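Local coordinates for lipopolysaccharide core biosynthesis protein (Thermoplasma volcanium GSS1, PDB 3GLV), which probably transfers the AMP portion of ATP to FMN, making the coenzyme FAD, as an archaeal FAD synthase that works as a homodimer, at residues G9-L14 and H20-S25; L32-A37 and A58-L63; K26-E31 and I88-Y93; D76-V81 and L109-K114. All coordinates share one frame; numbering follows the deposited sequence.

How the interactions relate
All four contacts belong to one cytidylyltransferase-like domain, built round a parallel five-stranded sheet with order 68-71, 31-36, 4-9, 88-91, 114-117. Interactions 1 and 2 are neighbours, their centres about 8 Å apart. Phe11 and Leu22 of the first pack on Val34 and Ile60 of the second, and both reach the second subunit. Interaction 3 lies on the same face of the sheet, centre to centre about 11 Å from interaction 1, and interaction 2 is nested along the chain between its two segments. Interaction 4 is on the opposite face, its centre about 21 and 20 Å from those of interactions 1 and 2, and its segments alternate with those of interaction 3. The sheet is thus packed on both faces, with part of the inferred ATP site in interaction 1.

Interaction 1: G9-L14 and H20-S25; sequences GVFDIL and HYLKES. With SO4 (sulfate ion), chain C.
Phe11 meets Tyr21 and Leu22 with the far end of its ring. Phe11 CZ is 4.0 Å from Leu22 CD2, which approaches obliquely. Tyr21 CE2 comes to the ring edge, near its plane, with Phe11 CZ 4.3 Å from Tyr21 CE2. Phe11 CZ in turn lies near the plane of the tyrosine ring, so the two rings meet edge to edge and do not stack. No hydrogen bond joins the segments.

A sulfate ion, probably from the crystallisation liquor, sits on the loop. Val10 N donates to sulfate O2 at 2.7 Å, with a nearly straight angle of 165°. Phe11 N donates to sulfate O3, also at 2.7 Å and nearly straight at 163°. A weak bond runs from Val10 N to sulfate O3 at 3.3 Å. Phe11 CG lies beside its own backbone N (chi1 -53°), which brings the ring in under the anion. Sulfate O3 therefore stands over one ring face.

Further out, His18 NE2 also binds the sulfate, and its ring meets Phe11 edge-to-face. The hydroxyl of Tyr21 is held by Thr90 O and Thr8 N. Val34 and Ile60 pack against both Phe11 and Leu22.

Val10, Phe11 and His18 are inferred ATP-binding residues, and His15 to His18 form the HxGH signature of this nucleotidyltransferase class. The Phe11 ring packs on helix 16-26 beside the anion. Two backbone N-H groups and a histidine round one anion are consistent with a place for a phosphate of ATP.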
# COMPACT_ATOMS: atom_id res chain seq x y z
N GLY A 9 -0.80 -4.83 -13.94
CA GLY A 9 -0.63 -6.02 -13.07
C GLY A 9 -1.96 -6.40 -12.46
O GLY A 9 -2.97 -5.69 -12.66
N VAL A 10 -1.96 -7.52 -11.75
CA VAL A 10 -3.08 -7.98 -10.97
C VAL A 10 -3.07 -7.33 -9.60
O VAL A 10 -4.10 -6.90 -9.17
CB VAL A 10 -3.06 -9.54 -10.85
CG1 VAL A 10 -4.16 -10.01 -9.99
CG2 VAL A 10 -3.15 -10.25 -12.31
N PHE A 11 -1.90 -7.29 -8.93
CA PHE A 11 -1.74 -6.73 -7.59
C PHE A 11 -2.69 -7.36 -6.59
O PHE A 11 -3.44 -6.67 -5.92
CB PHE A 11 -1.90 -5.18 -7.61
CG PHE A 11 -1.01 -4.50 -8.65
CD1 PHE A 11 0.37 -4.44 -8.44
CD2 PHE A 11 -1.54 -3.99 -9.85
CE1 PHE A 11 1.22 -3.85 -9.40
CE2 PHE A 11 -0.71 -3.41 -10.82
CZ PHE A 11 0.68 -3.36 -10.58
N ASP A 12 -2.70 -8.68 -6.54
CA ASP A 12 -3.63 -9.39 -5.65
C ASP A 12 -3.25 -9.19 -4.18
O ASP A 12 -4.00 -8.55 -3.40
CB ASP A 12 -3.71 -10.87 -6.02
CG ASP A 12 -4.84 -11.59 -5.35
OD1 ASP A 12 -5.88 -10.96 -4.98
OD2 ASP A 12 -4.68 -12.84 -5.23
N ILE A 13 -2.09 -9.69 -3.81
CA ILE A 13 -1.55 -9.47 -2.47
C ILE A 13 -0.37 -8.54 -2.61
O ILE A 13 0.64 -8.95 -3.23
CB ILE A 13 -1.07 -10.76 -1.80
CG1 ILE A 13 -2.19 -11.79 -1.74
CG2 ILE A 13 -0.48 -10.48 -0.34
CD1 ILE A 13 -3.38 -11.28 -1.00
N LEU A 14 -0.48 -7.33 -2.06
CA LEU A 14 0.61 -6.34 -2.28
C LEU A 14 1.87 -6.79 -1.60
O LEU A 14 1.85 -7.26 -0.43
CB LEU A 14 0.25 -4.92 -1.80
CG LEU A 14 -0.60 -4.01 -2.67
CD1 LEU A 14 -0.88 -2.65 -2.07
CD2 LEU A 14 0.09 -3.87 -4.07
N HIS A 20 8.51 -2.07 -5.83
CA HIS A 20 9.70 -1.70 -6.64
C HIS A 20 9.23 -1.40 -8.09
O HIS A 20 9.67 -0.43 -8.68
CB HIS A 20 10.73 -2.79 -6.62
CG HIS A 20 11.88 -2.62 -7.58
ND1 HIS A 20 13.00 -1.86 -7.27
CD2 HIS A 20 12.16 -3.24 -8.76
CE1 HIS A 20 13.88 -1.97 -8.27
NE2 HIS A 20 13.40 -2.80 -9.18
N TYR A 21 8.35 -2.19 -8.65
CA TYR A 21 7.86 -1.96 -10.00
C TYR A 21 7.19 -0.61 -10.14
O TYR A 21 7.54 0.14 -10.99
CB TYR A 21 6.92 -3.09 -10.45
CG TYR A 21 6.20 -2.90 -11.78
CD1 TYR A 21 6.88 -2.78 -12.95
CD2 TYR A 21 4.84 -2.91 -11.83
CE1 TYR A 21 6.22 -2.65 -14.12
CE2 TYR A 21 4.18 -2.77 -12.99
CZ TYR A 21 4.87 -2.64 -14.13
OH TYR A 21 4.17 -2.51 -15.26
N LEU A 22 6.25 -0.32 -9.26
CA LEU A 22 5.54 0.93 -9.28
C LEU A 22 6.45 2.14 -9.00
O LEU A 22 6.44 3.06 -9.74
CB LEU A 22 4.36 0.87 -8.32
CG LEU A 22 3.29 -0.17 -8.63
CD1 LEU A 22 2.10 -0.09 -7.70
CD2 LEU A 22 2.86 -0.03 -10.05
N LYS A 23 7.25 2.09 -7.96
CA LYS A 23 8.13 3.18 -7.59
C LYS A 23 9.12 3.51 -8.67
O LYS A 23 9.37 4.71 -8.95
CB LYS A 23 8.83 2.91 -6.28
CG LYS A 23 9.74 3.99 -5.84
CD LYS A 23 10.33 3.74 -4.39
CE LYS A 23 9.26 3.83 -3.28
NZ LYS A 23 9.99 3.84 -1.98
N GLU A 24 9.70 2.48 -9.29
CA GLU A 24 10.69 2.74 -10.34
C GLU A 24 9.96 3.27 -11.59
O GLU A 24 10.48 4.11 -12.28
CB GLU A 24 11.51 1.51 -10.66
CG GLU A 24 12.41 1.04 -9.53
CD GLU A 24 13.38 2.12 -9.06
OE1 GLU A 24 14.29 2.46 -9.81
OE2 GLU A 24 13.21 2.61 -7.94
N SER A 25 8.71 2.82 -11.84
CA SER A 25 7.98 3.32 -12.96
C SER A 25 7.73 4.80 -12.77
O SER A 25 7.88 5.56 -13.70
CB SER A 25 6.68 2.55 -13.20
OG SER A 25 6.93 1.17 -13.48
S SO4 C . 1.16 -9.06 -10.80
O1 SO4 C . 1.18 -10.53 -10.72
O2 SO4 C . 0.45 -8.70 -12.02
O3 SO4 C . 0.35 -8.51 -9.68
O4 SO4 C . 2.58 -8.71 -10.86

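Interaction 2: L32-A37 and A58-L63; sequences LVVVVA and ALISEL
Val34, Val36 and Ile60 meet through aliphatic carbons, chiefly the methyl Ile60 CG2, so no flat group of either segment lies in the contact. The ring of Phe11, an inferred ATP-binding residue, packs against both Val34 and Ile60.

Ile60 CG2 does the touching on the helix side. It is 4.0 Å from Val34 CG1 and equally far, 4.0 Å, from Val34 CB. It also reaches Val36, with Ile60 CG2 4.3 Å from Val36 CG2. One methyl thus rests between two residues on the same face of strand 31-36, since Val34 and Val36 alternate with Val35, which points away. With Val34 CG1 anti to its backbone N (chi1 179°), CG1 is the branch that meets Ile60 CG2. The two side chains cross at about a right angle. The nearest CA atoms across the segments, Val34 CA and Ile60 CA, are 8.0 Å apart.

Ile60 also opens a type I beta turn that runs to Leu63. Leu22 of helix 16-26 packs on Val34 and Ile60 as well. Within the turn, Glu62 forms a salt bridge to Lys23 of the second subunit.

With no polar atom of either segment joining across it, the contact holds helix 53-60 to the sheet by apolar packing.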
# COMPACT_ATOMS: atom_id res chain seq x y z
N LEU A 32 2.00 8.53 -12.82
CA LEU A 32 1.86 7.09 -12.92
C LEU A 32 0.39 6.67 -12.93
O LEU A 32 -0.34 6.97 -11.98
CB LEU A 32 2.61 6.40 -11.79
CG LEU A 32 2.54 4.87 -11.80
CD1 LEU A 32 3.19 4.27 -13.05
CD2 LEU A 32 3.22 4.30 -10.54
N VAL A 33 -0.01 6.04 -14.06
CA VAL A 33 -1.32 5.41 -14.23
C VAL A 33 -1.08 3.94 -14.11
O VAL A 33 -0.23 3.33 -14.84
CB VAL A 33 -2.01 5.78 -15.60
CG1 VAL A 33 -3.37 5.09 -15.76
CG2 VAL A 33 -2.18 7.34 -15.80
N VAL A 34 -1.80 3.31 -13.19
CA VAL A 34 -1.72 1.85 -13.07
C VAL A 34 -2.95 1.19 -13.59
O VAL A 34 -4.13 1.58 -13.22
CB VAL A 34 -1.44 1.41 -11.59
CG1 VAL A 34 -1.38 -0.13 -11.49
CG2 VAL A 34 -0.17 2.08 -11.04
N VAL A 35 -2.76 0.19 -14.45
CA VAL A 35 -3.91 -0.53 -14.99
C VAL A 35 -4.00 -1.91 -14.33
O VAL A 35 -3.09 -2.74 -14.44
CB VAL A 35 -3.82 -0.69 -16.53
CG1 VAL A 35 -5.03 -1.51 -17.12
CG2 VAL A 35 -3.65 0.69 -17.21
N VAL A 36 -5.08 -2.10 -13.60
CA VAL A 36 -5.29 -3.25 -12.72
C VAL A 36 -6.17 -4.29 -13.45
O VAL A 36 -7.27 -3.95 -13.92
CB VAL A 36 -6.01 -2.79 -11.41
CG1 VAL A 36 -6.36 -4.01 -10.51
CG2 VAL A 36 -5.15 -1.81 -10.66
N ALA A 37 -5.70 -5.54 -13.55
CA ALA A 37 -6.43 -6.58 -14.31
C ALA A 37 -7.80 -6.87 -13.70
O ALA A 37 -7.94 -6.96 -12.48
CB ALA A 37 -5.60 -7.85 -14.36
N ALA A 58 -8.77 -0.30 -5.61
CA ALA A 58 -8.83 0.66 -4.48
C ALA A 58 -7.56 0.64 -3.63
O ALA A 58 -7.05 1.70 -3.23
CB ALA A 58 -10.05 0.37 -3.61
N LEU A 59 -7.02 -0.54 -3.35
CA LEU A 59 -5.81 -0.61 -2.57
C LEU A 59 -4.65 0.01 -3.33
O LEU A 59 -3.95 0.85 -2.78
CB LEU A 59 -5.47 -2.04 -2.14
CG LEU A 59 -4.50 -2.22 -1.00
CD1 LEU A 59 -4.82 -1.39 0.30
CD2 LEU A 59 -4.35 -3.74 -0.69
N ILE A 60 -4.46 -0.37 -4.59
CA ILE A 60 -3.38 0.23 -5.42
C ILE A 60 -3.44 1.78 -5.42
O ILE A 60 -2.42 2.46 -5.38
CB ILE A 60 -3.45 -0.32 -6.89
CG1 ILE A 60 -2.60 -1.57 -7.01
CG2 ILE A 60 -2.96 0.70 -7.93
CD1 ILE A 60 -1.12 -1.32 -6.75
N SER A 61 -4.65 2.33 -5.42
CA SER A 61 -4.88 3.78 -5.45
C SER A 61 -4.38 4.47 -4.17
O SER A 61 -4.30 5.71 -4.11
CB SER A 61 -6.39 4.07 -5.56
OG SER A 61 -6.77 3.64 -6.86
N GLU A 62 -4.10 3.70 -3.13
CA GLU A 62 -3.71 4.28 -1.85
C GLU A 62 -2.22 4.46 -1.74
O GLU A 62 -1.75 4.99 -0.72
CB GLU A 62 -4.25 3.43 -0.67
CG GLU A 62 -5.81 3.47 -0.55
CD GLU A 62 -6.34 4.80 -0.10
OE1 GLU A 62 -5.60 5.55 0.58
OE2 GLU A 62 -7.54 5.08 -0.37
N LEU A 63 -1.47 4.02 -2.75
CA LEU A 63 -0.01 4.17 -2.74
C LEU A 63 0.48 5.54 -3.14
O LEU A 63 0.04 6.12 -4.15
CB LEU A 63 0.66 3.15 -3.63
CG LEU A 63 0.36 1.69 -3.26
CD1 LEU A 63 0.84 0.80 -4.39
CD2 LEU A 63 0.99 1.36 -1.90

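Interaction 3: K26-E31 and I88-Y93; sequences KKLGDE and IITLGY
Leu28 reaches across to Ile88 and Thr90 from the turn at the end of helix 16-26. Its CG stands anti to the carbonyl carbon and beside the backbone N (chi1 -64°), and from there the chain extends toward strand 88-91. Leu28 CD1 comes to 3.8 Å from Thr90 OG1, a plain packing contact in which the two side chains cross.

Ile88 answers with its longer branch. Its CG1 also lies anti to the carbonyl carbon, and chi2 of 179° stretches the branch out straight. The end methyl, Ile88 CD1, is 3.9 Å from Leu28 O and 4.2 Å from Leu28 CB. It therefore meets the base of the leucine, while Thr90 meets one of the branch ends. The conformation of Thr90 is doubtful, because its CG2 is modelled too close to Ser25 OG.

The backbone of 26-29 forms a type I beta turn, closed by Gly29 N to Lys26 O at 3.1 Å. Val116 of the edge strand 114-117 packs on both Leu28 and Ile88.

This turn is part of the link from helix to second strand in the beta-alpha-beta unit 4-9, 16-26, 31-36. Laid over strand 88-91, it belongs to the Rossmann-like parallel sheet of the nucleotidyltransferases.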
# COMPACT_ATOMS: atom_id res chain seq x y z
N LYS A 26 7.33 5.22 -11.55
CA LYS A 26 7.01 6.62 -11.27
C LYS A 26 8.23 7.50 -11.51
O LYS A 26 8.13 8.60 -12.05
CB LYS A 26 6.50 6.78 -9.86
CG LYS A 26 6.25 8.24 -9.40
CD LYS A 26 5.26 9.00 -10.26
CE LYS A 26 4.94 10.38 -9.66
NZ LYS A 26 3.70 10.40 -8.89
N LYS A 27 9.41 6.98 -11.18
CA LYS A 27 10.64 7.74 -11.34
C LYS A 27 10.85 8.17 -12.79
O LYS A 27 11.64 9.08 -13.03
CB LYS A 27 11.87 6.94 -10.90
CG LYS A 27 12.00 6.83 -9.41
CD LYS A 27 13.23 6.05 -9.02
CE LYS A 27 13.31 5.98 -7.51
NZ LYS A 27 14.28 4.91 -7.08
N LEU A 28 10.21 7.49 -13.74
CA LEU A 28 10.53 7.75 -15.15
C LEU A 28 9.69 8.92 -15.72
O LEU A 28 9.92 9.36 -16.85
CB LEU A 28 10.35 6.49 -16.01
CG LEU A 28 11.20 5.22 -15.81
CD1 LEU A 28 10.50 4.02 -16.50
CD2 LEU A 28 12.65 5.38 -16.28
N GLY A 29 8.72 9.43 -14.96
CA GLY A 29 7.89 10.49 -15.47
C GLY A 29 7.26 11.33 -14.38
O GLY A 29 7.83 11.47 -13.29
N ASP A 30 6.08 11.87 -14.67
CA ASP A 30 5.39 12.79 -13.77
C ASP A 30 4.07 12.31 -13.28
O ASP A 30 3.56 12.77 -12.26
CB ASP A 30 5.16 14.09 -14.56
CG ASP A 30 6.45 14.72 -14.98
OD1 ASP A 30 7.16 15.16 -14.07
OD2 ASP A 30 6.76 14.74 -16.20
N GLU A 31 3.44 11.42 -14.05
CA GLU A 31 2.18 10.83 -13.67
C GLU A 31 2.29 9.31 -13.87
O GLU A 31 2.63 8.86 -14.92
CB GLU A 31 1.08 11.41 -14.55
CG GLU A 31 -0.31 10.90 -14.26
CD GLU A 31 -1.29 11.21 -15.35
OE1 GLU A 31 -0.88 11.29 -16.51
OE2 GLU A 31 -2.49 11.31 -15.07
N ILE A 88 5.07 6.32 -21.80
CA ILE A 88 5.91 5.17 -21.46
C ILE A 88 5.11 4.06 -20.89
O ILE A 88 4.18 4.28 -20.08
CB ILE A 88 7.00 5.55 -20.41
CG1 ILE A 88 7.95 6.62 -20.96
CG2 ILE A 88 7.77 4.35 -19.94
CD1 ILE A 88 9.07 7.07 -19.94
N ILE A 89 5.40 2.87 -21.37
CA ILE A 89 4.84 1.65 -20.83
C ILE A 89 5.96 0.88 -20.17
O ILE A 89 7.09 0.66 -20.73
CB ILE A 89 4.10 0.79 -21.85
CG1 ILE A 89 2.96 1.54 -22.42
CG2 ILE A 89 3.54 -0.51 -21.12
CD1 ILE A 89 2.19 0.82 -23.64
N THR A 90 5.67 0.51 -18.95
CA THR A 90 6.62 -0.16 -18.08
C THR A 90 6.36 -1.69 -17.98
O THR A 90 5.22 -2.10 -17.77
CB THR A 90 6.49 0.63 -16.78
OG1 THR A 90 7.51 1.69 -16.74
CG2 THR A 90 6.47 -0.07 -15.81
N LEU A 91 7.40 -2.49 -18.23
CA LEU A 91 7.36 -3.96 -18.00
C LEU A 91 8.37 -4.42 -16.90
O LEU A 91 9.36 -3.76 -16.65
CB LEU A 91 7.63 -4.73 -19.28
CG LEU A 91 6.72 -4.54 -20.50
CD1 LEU A 91 7.30 -5.23 -21.67
CD2 LEU A 91 5.28 -5.00 -20.23
N GLY A 92 8.11 -5.56 -16.28
CA GLY A 92 9.05 -6.22 -15.35
C GLY A 92 10.34 -6.62 -16.04
O GLY A 92 10.36 -6.80 -17.26
N TYR A 93 11.43 -6.77 -15.29
CA TYR A 93 12.78 -7.12 -15.83
C TYR A 93 12.83 -8.42 -16.71
O TYR A 93 13.61 -8.55 -17.72
CB TYR A 93 13.77 -7.31 -14.64
CG TYR A 93 15.14 -7.73 -15.11
CD1 TYR A 93 15.97 -6.81 -15.78
CD2 TYR A 93 15.61 -9.03 -14.94
CE1 TYR A 93 17.24 -7.16 -16.25
CE2 TYR A 93 16.89 -9.40 -15.41
CZ TYR A 93 17.70 -8.46 -16.06
OH TYR A 93 18.96 -8.78 -16.54

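Interaction 4: D76-V81 and L109-K114; sequences DMMKTV and LGITVK
Met78 and Val81 of helix 77-84 touch Leu109 and Ile111, where helix 96-109 gives way to the loop before strand 114-117. The backbones stay well apart, with Met78 CA 10.5 Å from Leu109 CA and Val81 CA 9.3 Å from Val113 CA. Gly110 turns the chain out of its helix with a positive phi. At the start of the other helix Asp76 is the N-cap. Lys79 N donates to Asp76 OD1 at 3.3 Å, a long capping bond that arrives from above the carboxylate plane, 64° out of it.

Side chains bridge the gap. Met78 is bent at both chi2 and chi3, which turns its end toward the loop. Its methyl meets two residues tip to tip: Met78 CE is 3.9 Å from Leu109 CD2 and 4.0 Å from Ile111 CD1. Ile111 holds CG1 in the crowded position between backbone N and carbonyl carbon (chi1 54°), with CD1 extended beyond. Val81 CG1 approaches the same methyl, Ile111 CD1, at 4.4 Å.

Below this layer, Ile89 of strand 88-91 receives Val81 and Val113. Ile106 of helix 96-109 packs on Ile111.

The contact is structural packing away from the annotated sites. It joins helix 77-84 to the helix end and following loop of the beta-alpha-beta crossover formed by strand 88-91, helix 96-109 and strand 114-117, in the alpha/beta fold of the cytidylyltransferase-like family.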
# COMPACT_ATOMS: atom_id res chain seq x y z
N ASP A 76 -8.04 -7.09 -24.29
CA ASP A 76 -7.78 -6.14 -25.37
C ASP A 76 -6.87 -5.04 -24.83
O ASP A 76 -7.34 -3.96 -24.39
CB ASP A 76 -9.11 -5.54 -25.83
CG ASP A 76 -8.94 -4.55 -26.98
OD1 ASP A 76 -7.81 -4.47 -27.55
OD2 ASP A 76 -9.95 -3.86 -27.29
N MET A 77 -5.57 -5.31 -24.83
CA MET A 77 -4.60 -4.41 -24.21
C MET A 77 -4.45 -3.10 -25.01
O MET A 77 -4.37 -1.98 -24.44
CB MET A 77 -3.26 -5.12 -24.13
CG MET A 77 -2.08 -4.24 -23.72
SD MET A 77 -0.55 -5.17 -23.96
CE MET A 77 -0.41 -5.14 -25.78
N MET A 78 -4.41 -3.23 -26.34
CA MET A 78 -4.23 -2.06 -27.17
C MET A 78 -5.38 -1.10 -26.97
O MET A 78 -5.17 0.08 -27.04
CB MET A 78 -4.04 -2.42 -28.66
CG MET A 78 -2.53 -2.74 -29.03
SD MET A 78 -1.20 -1.54 -28.52
CE MET A 78 -1.87 0.01 -29.17
N LYS A 79 -6.59 -1.57 -26.69
CA LYS A 79 -7.67 -0.64 -26.35
C LYS A 79 -7.36 0.19 -25.10
O LYS A 79 -7.65 1.39 -25.07
CB LYS A 79 -8.97 -1.36 -26.16
CG LYS A 79 -10.14 -0.42 -25.84
CD LYS A 79 -11.45 -1.16 -26.09
CE LYS A 79 -12.68 -0.32 -25.76
NZ LYS A 79 -13.92 -1.19 -25.84
N THR A 80 -6.78 -0.42 -24.07
CA THR A 80 -6.32 0.34 -22.93
C THR A 80 -5.23 1.37 -23.33
O THR A 80 -5.31 2.53 -22.94
CB THR A 80 -5.86 -0.58 -21.75
OG1 THR A 80 -6.97 -1.40 -21.34
CG2 THR A 80 -5.37 0.24 -20.53
N VAL A 81 -4.26 0.98 -24.15
CA VAL A 81 -3.20 1.89 -24.48
C VAL A 81 -3.71 3.13 -25.25
O VAL A 81 -3.31 4.26 -24.96
CB VAL A 81 -2.14 1.23 -25.33
CG1 VAL A 81 -1.21 2.31 -25.83
CG2 VAL A 81 -1.41 0.11 -24.51
N LEU A 109 1.60 0.27 -35.96
CA LEU A 109 0.59 1.34 -35.87
C LEU A 109 1.25 2.72 -36.02
O LEU A 109 0.66 3.67 -36.53
CB LEU A 109 -0.11 1.16 -34.53
CG LEU A 109 -1.47 1.78 -34.20
CD1 LEU A 109 -2.58 1.48 -35.26
CD2 LEU A 109 -1.87 1.26 -32.82
N GLY A 110 2.53 2.83 -35.63
CA GLY A 110 3.29 4.09 -35.75
C GLY A 110 2.96 5.11 -34.65
O GLY A 110 3.04 6.32 -34.88
N ILE A 111 2.53 4.64 -33.50
CA ILE A 111 2.23 5.52 -32.38
C ILE A 111 3.54 5.81 -31.68
O ILE A 111 4.51 5.08 -31.88
CB ILE A 111 1.21 4.94 -31.39
CG1 ILE A 111 1.60 3.54 -30.87
CG2 ILE A 111 -0.20 4.95 -32.02
CD1 ILE A 111 0.68 3.01 -29.75
N THR A 112 3.58 6.89 -30.91
CA THR A 112 4.78 7.25 -30.14
C THR A 112 4.61 6.82 -28.70
O THR A 112 3.84 7.42 -27.95
CB THR A 112 5.03 8.77 -30.25
OG1 THR A 112 5.19 9.07 -31.64
CG2 THR A 112 6.29 9.24 -29.45
N VAL A 113 5.25 5.73 -28.33
CA VAL A 113 5.11 5.16 -26.98
C VAL A 113 6.40 4.41 -26.74
O VAL A 113 6.82 3.66 -27.61
CB VAL A 113 3.96 4.15 -26.87
CG1 VAL A 113 4.00 3.52 -25.49
CG2 VAL A 113 2.56 4.82 -27.17
N LYS A 114 7.05 4.65 -25.61
CA LYS A 114 8.35 4.03 -25.31
C LYS A 114 8.10 2.89 -24.33
O LYS A 114 7.33 3.03 -23.35
CB LYS A 114 9.27 5.09 -24.69
CG LYS A 114 10.71 4.62 -24.43
CD LYS A 114 11.51 5.65 -23.61
CE LYS A 114 13.00 5.32 -23.55
NZ LYS A 114 13.69 6.37 -22.80